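Long-range contact in laccase (Uncultured bacterium, PDB 4F7K), which probably oxidises phenolic and related substrates at copper centres and reduces oxygen to water, as laccases of the multicopper oxidase family do: residues A[64-76]-A[388-400]. Residues are numbered along the deposited sequence; the frame is centred on the assembly and turned at random.
Sequences LRIDNAMDGVPGM and CVFDNPGNWLLHC
Residues 64-76 and 388-400 meet where the first and last cupredoxin-like domains of this multicopper oxidase pack together. Trp-396, on strand 395-402, is the centre of the contact. Its ring reaches back toward residues 64-76, with CG anti to the carbonyl carbon (chi1 -55°). The Asn-68 side chain lies over one face, its CB 3.5 Å from Trp-396 CZ2. Ile-66 O sits at the ring edge, 3.4 Å from Trp-396 CH2. Asp-71 OD1 also meets the edge in plane, 3.7 Å from Trp-396 CZ3, and its carboxylate is turned 70° against the ring. Asn-392 ND2 donates to Ile-66 O at 2.9 Å, nearly straight (161°), and also reaches Gly-357 O. A weak bond runs from Trp-396 NE1 to Asn-392 O. With an alanine here in place of Trp-396, the indole would be gone, and a gap would probably open beneath Asn-68 and beside the Asp-71 carboxylate. Met-76 SD packs across Asn-395 CB at 3.9 Å. One water donates to Asp-71 OD2 (2.6 Å) and to Asn-395 O, and accepts from Leu-397 N. Asp-71 OD2 also hydrogen-bonds His-356 ND1, and Asp-71 O hydrogen-bonds His-60 ND1. Both histidines lie in His-X-His motifs that bind copper in this family. Asp-71 thus probably acts from the second shell, tying likely copper ligands of both domains to the water-bridged strand.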
loop_
_atom_site.group_PDB
_atom_site.type_symbol
_atom_site.label_atom_id
_atom_site.label_comp_id
_atom_site.label_asym_id
_atom_site.label_seq_id
_atom_site.Cartn_x
_atom_site.Cartn_y
_atom_site.Cartn_z
ATOM N N LEU A 64 -4.956 8.139 -1.206
ATOM C CA LEU A 64 -5.863 9.148 -0.680
ATOM C C LEU A 64 -6.362 9.997 -1.847
ATOM O O LEU A 64 -5.572 10.601 -2.561
ATOM C CB LEU A 64 -5.172 10.002 0.397
ATOM C CG LEU A 64 -5.157 9.546 1.873
ATOM C CD1 LEU A 64 -6.572 9.347 2.426
ATOM C CD2 LEU A 64 -4.332 8.286 2.125
ATOM N N ARG A 65 -7.678 10.007 -2.040
ATOM C CA ARG A 65 -8.333 10.855 -3.006
ATOM C C ARG A 65 -8.557 12.192 -2.324
ATOM O O ARG A 65 -9.690 12.494 -1.901
ATOM C CB ARG A 65 -9.702 10.271 -3.382
ATOM C CG ARG A 65 -9.684 8.923 -4.112
ATOM C CD ARG A 65 -10.985 8.191 -3.796
ATOM N NE ARG A 65 -11.898 8.225 -4.913
ATOM C CZ ARG A 65 -13.193 7.931 -4.855
ATOM N NH1 ARG A 65 -13.799 7.584 -3.714
ATOM N NH2 ARG A 65 -13.889 8.016 -5.959
ATOM N N ILE A 66 -7.496 12.989 -2.216
ATOM C CA ILE A 66 -7.498 14.192 -1.362
ATOM C C ILE A 66 -7.148 15.482 -2.102
ATOM O O ILE A 66 -6.842 15.459 -3.302
ATOM C CB ILE A 66 -6.509 14.032 -0.180
ATOM C CG1 ILE A 66 -5.064 13.848 -0.691
ATOM C CG2 ILE A 66 -6.958 12.900 0.732
ATOM C CD1 ILE A 66 -3.986 13.894 0.411
ATOM N N ASP A 67 -7.183 16.601 -1.371
ATOM C CA ASP A 67 -6.718 17.881 -1.900
ATOM C C ASP A 67 -5.290 17.753 -2.458
ATOM O O ASP A 67 -4.368 17.256 -1.781
ATOM C CB ASP A 67 -6.817 18.967 -0.820
ATOM C CG ASP A 67 -6.113 20.286 -1.203
ATOM O OD1 ASP A 67 -5.749 20.495 -2.386
ATOM O OD2 ASP A 67 -5.931 21.125 -0.278
ATOM N N ASN A 68 -5.140 18.199 -3.702
ATOM C CA ASN A 68 -3.914 18.068 -4.478
ATOM C C ASN A 68 -2.701 18.692 -3.810
ATOM O O ASN A 68 -1.603 18.182 -3.957
ATOM C CB ASN A 68 -4.100 18.666 -5.886
ATOM C CG ASN A 68 -2.901 18.399 -6.823
ATOM O OD1 ASN A 68 -2.432 17.250 -6.968
ATOM N ND2 ASN A 68 -2.404 19.458 -7.459
ATOM N N ALA A 69 -2.924 19.799 -3.087
ATOM C CA ALA A 69 -1.850 20.560 -2.452
ATOM C C ALA A 69 -1.155 19.718 -1.393
ATOM O O ALA A 69 -0.037 20.047 -0.976
ATOM C CB ALA A 69 -2.378 21.869 -1.843
ATOM N N MET A 70 -1.823 18.629 -1.003
ATOM C CA MET A 70 -1.400 17.776 0.071
ATOM C C MET A 70 -0.809 16.417 -0.392
ATOM O O MET A 70 -0.486 15.568 0.446
ATOM C CB MET A 70 -2.581 17.533 0.998
ATOM C CG MET A 70 -3.116 18.769 1.763
ATOM S SD MET A 70 -1.809 19.556 2.726
ATOM C CE MET A 70 -1.499 21.111 1.869
ATOM N N ASP A 71 -0.651 16.230 -1.708
ATOM C CA ASP A 71 -0.343 14.916 -2.315
ATOM C C ASP A 71 1.121 14.475 -2.098
ATOM O O ASP A 71 1.443 13.286 -2.183
ATOM C CB ASP A 71 -0.654 14.984 -3.811
ATOM C CG ASP A 71 -0.659 13.614 -4.503
ATOM O OD1 ASP A 71 -1.304 12.671 -4.000
ATOM O OD2 ASP A 71 -0.033 13.491 -5.588
ATOM N N GLY A 72 2.001 15.443 -1.851
ATOM C CA GLY A 72 3.382 15.165 -1.437
ATOM C C GLY A 72 4.353 14.898 -2.573
ATOM O O GLY A 72 5.253 14.078 -2.444
ATOM N N VAL A 73 4.185 15.603 -3.688
ATOM C CA VAL A 73 5.053 15.449 -4.852
ATOM C C VAL A 73 5.861 16.730 -5.057
ATOM O O VAL A 73 5.364 17.662 -5.667
ATOM C CB VAL A 73 4.233 15.106 -6.149
ATOM C CG1 VAL A 73 5.173 14.864 -7.346
ATOM C CG2 VAL A 73 3.365 13.894 -5.919
ATOM N N PRO A 74 7.117 16.778 -4.554
ATOM C CA PRO A 74 7.986 17.958 -4.746
ATOM C C PRO A 74 8.134 18.373 -6.217
ATOM O O PRO A 74 8.248 17.513 -7.086
ATOM C CB PRO A 74 9.330 17.487 -4.190
ATOM C CG PRO A 74 8.931 16.550 -3.099
ATOM C CD PRO A 74 7.790 15.761 -3.723
ATOM N N GLY A 75 8.104 19.677 -6.482
ATOM C CA GLY A 75 8.213 20.207 -7.846
ATOM C C GLY A 75 6.916 20.160 -8.649
ATOM O O GLY A 75 6.874 20.597 -9.805
ATOM N N MET A 76 5.865 19.612 -8.048
ATOM C CA MET A 76 4.572 19.514 -8.698
ATOM C C MET A 76 3.457 19.987 -7.773
ATOM O O MET A 76 2.571 20.735 -8.180
ATOM C CB MET A 76 4.301 18.073 -9.117
ATOM C CG MET A 76 2.866 17.830 -9.553
ATOM S SD MET A 76 2.784 16.773 -11.002
ATOM C CE MET A 76 3.574 17.882 -12.155
ATOM N N CYS A 388 -10.191 5.367 -15.843
ATOM C CA CYS A 388 -10.241 6.317 -14.744
ATOM C C CYS A 388 -11.169 7.497 -15.025
ATOM O O CYS A 388 -11.176 8.048 -16.104
ATOM C CB CYS A 388 -8.847 6.853 -14.465
ATOM S SG CYS A 388 -8.807 8.068 -13.154
ATOM N N VAL A 389 -11.914 7.912 -14.014
ATOM C CA VAL A 389 -12.675 9.146 -14.105
ATOM C C VAL A 389 -11.895 10.207 -13.374
ATOM O O VAL A 389 -11.895 10.243 -12.141
ATOM C CB VAL A 389 -14.115 8.996 -13.494
ATOM C CG1 VAL A 389 -14.871 10.362 -13.479
ATOM C CG2 VAL A 389 -14.901 7.950 -14.248
ATOM N N PHE A 390 -11.240 11.073 -14.138
ATOM C CA PHE A 390 -10.569 12.236 -13.585
ATOM C C PHE A 390 -11.457 13.333 -12.979
ATOM O O PHE A 390 -11.681 14.366 -13.600
ATOM C CB PHE A 390 -9.607 12.795 -14.622
ATOM C CG PHE A 390 -8.524 11.813 -14.975
ATOM C CD1 PHE A 390 -7.470 11.582 -14.086
ATOM C CD2 PHE A 390 -8.599 11.050 -16.137
ATOM C CE1 PHE A 390 -6.480 10.660 -14.381
ATOM C CE2 PHE A 390 -7.615 10.117 -16.436
ATOM C CZ PHE A 390 -6.546 9.926 -15.556
ATOM N N ASP A 391 -11.900 13.097 -11.737
ATOM C CA ASP A 391 -12.804 13.997 -10.985
ATOM C C ASP A 391 -12.079 14.874 -9.939
ATOM O O ASP A 391 -12.652 15.894 -9.475
ATOM C CB ASP A 391 -13.883 13.168 -10.266
ATOM C CG ASP A 391 -13.273 12.119 -9.322
ATOM O OD1 ASP A 391 -12.036 12.004 -9.333
ATOM O OD2 ASP A 391 -14.001 11.414 -8.584
ATOM N N ASN A 392 -10.852 14.467 -9.543
ATOM C CA ASN A 392 -10.003 15.226 -8.567
ATOM C C ASN A 392 -9.089 16.251 -9.228
ATOM O O ASN A 392 -8.192 15.891 -10.006
ATOM C CB ASN A 392 -9.169 14.259 -7.686
ATOM C CG ASN A 392 -8.665 14.898 -6.349
ATOM O OD1 ASN A 392 -8.717 16.115 -6.118
ATOM N ND2 ASN A 392 -8.159 14.046 -5.482
ATOM N N PRO A 393 -9.296 17.544 -8.930
ATOM C CA PRO A 393 -8.545 18.551 -9.675
ATOM C C PRO A 393 -7.102 18.702 -9.259
ATOM O O PRO A 393 -6.766 18.646 -8.059
ATOM C CB PRO A 393 -9.296 19.867 -9.364
ATOM C CG PRO A 393 -10.621 19.433 -8.867
ATOM C CD PRO A 393 -10.371 18.154 -8.131
ATOM N N GLY A 394 -6.260 18.923 -10.255
ATOM C CA GLY A 394 -4.913 19.376 -10.032
ATOM C C GLY A 394 -3.963 18.593 -10.905
ATOM O O GLY A 394 -4.362 18.108 -11.965
ATOM N N ASN A 395 -2.706 18.514 -10.457
ATOM C CA ASN A 395 -1.586 17.909 -11.197
ATOM C C ASN A 395 -1.119 16.654 -10.461
ATOM O O ASN A 395 -0.705 16.728 -9.280
ATOM C CB ASN A 395 -0.462 18.924 -11.352
ATOM C CG ASN A 395 -0.886 20.139 -12.184
ATOM O OD1 ASN A 395 -0.460 21.267 -11.934
ATOM N ND2 ASN A 395 -1.757 19.913 -13.141
ATOM N N TRP A 396 -1.261 15.517 -11.154
ATOM C CA TRP A 396 -1.208 14.196 -10.561
ATOM C C TRP A 396 -0.208 13.257 -11.223
ATOM O O TRP A 396 -0.431 12.763 -12.331
ATOM C CB TRP A 396 -2.577 13.539 -10.587
ATOM C CG TRP A 396 -3.603 14.371 -9.955
ATOM C CD1 TRP A 396 -4.501 15.170 -10.584
ATOM C CD2 TRP A 396 -3.860 14.505 -8.549
ATOM N NE1 TRP A 396 -5.318 15.780 -9.672
ATOM C CE2 TRP A 396 -4.956 15.394 -8.414
ATOM C CE3 TRP A 396 -3.290 13.947 -7.398
ATOM C CZ2 TRP A 396 -5.483 15.758 -7.176
ATOM C CZ3 TRP A 396 -3.823 14.313 -6.143
ATOM C CH2 TRP A 396 -4.920 15.201 -6.052
ATOM N N LEU A 397 0.869 12.983 -10.501
ATOM C CA LEU A 397 1.843 11.983 -10.900
ATOM C C LEU A 397 1.196 10.674 -11.326
ATOM O O LEU A 397 0.316 10.159 -10.657
ATOM C CB LEU A 397 2.813 11.730 -9.736
ATOM C CG LEU A 397 4.082 10.905 -9.972
ATOM C CD1 LEU A 397 5.068 11.637 -10.867
ATOM C CD2 LEU A 397 4.742 10.613 -8.625
ATOM N N LEU A 398 1.631 10.164 -12.468
ATOM C CA LEU A 398 1.424 8.771 -12.834
ATOM C C LEU A 398 2.820 8.123 -12.766
ATOM O O LEU A 398 3.743 8.462 -13.510
ATOM C CB LEU A 398 0.775 8.631 -14.205
ATOM C CG LEU A 398 0.417 7.274 -14.813
ATOM C CD1 LEU A 398 -0.456 6.422 -13.924
ATOM C CD2 LEU A 398 -0.320 7.506 -16.129
ATOM N N HIS A 399 2.977 7.225 -11.813
ATOM C CA HIS A 399 4.297 6.737 -11.471
ATOM C C HIS A 399 4.431 5.314 -11.958
ATOM O O HIS A 399 3.688 4.459 -11.522
ATOM C CB HIS A 399 4.524 6.846 -9.956
ATOM C CG HIS A 399 5.886 6.411 -9.512
ATOM N ND1 HIS A 399 6.995 6.469 -10.334
ATOM C CD2 HIS A 399 6.324 5.926 -8.327
ATOM C CE1 HIS A 399 8.052 6.027 -9.680
ATOM N NE2 HIS A 399 7.672 5.690 -8.460
ATOM N N CYS A 400 5.360 5.085 -12.893
ATOM C CA CYS A 400 5.639 3.741 -13.373
ATOM C C CYS A 400 7.019 3.332 -12.906
ATOM O O CYS A 400 8.019 3.962 -13.270
ATOM C CB CYS A 400 5.531 3.674 -14.894
ATOM S SG CYS A 400 3.904 4.294 -15.476
HETATM O O HOH W 1 -7.435 18.394 -5.755
HETATM O O HOH W 2 0.625 14.546 -7.902
#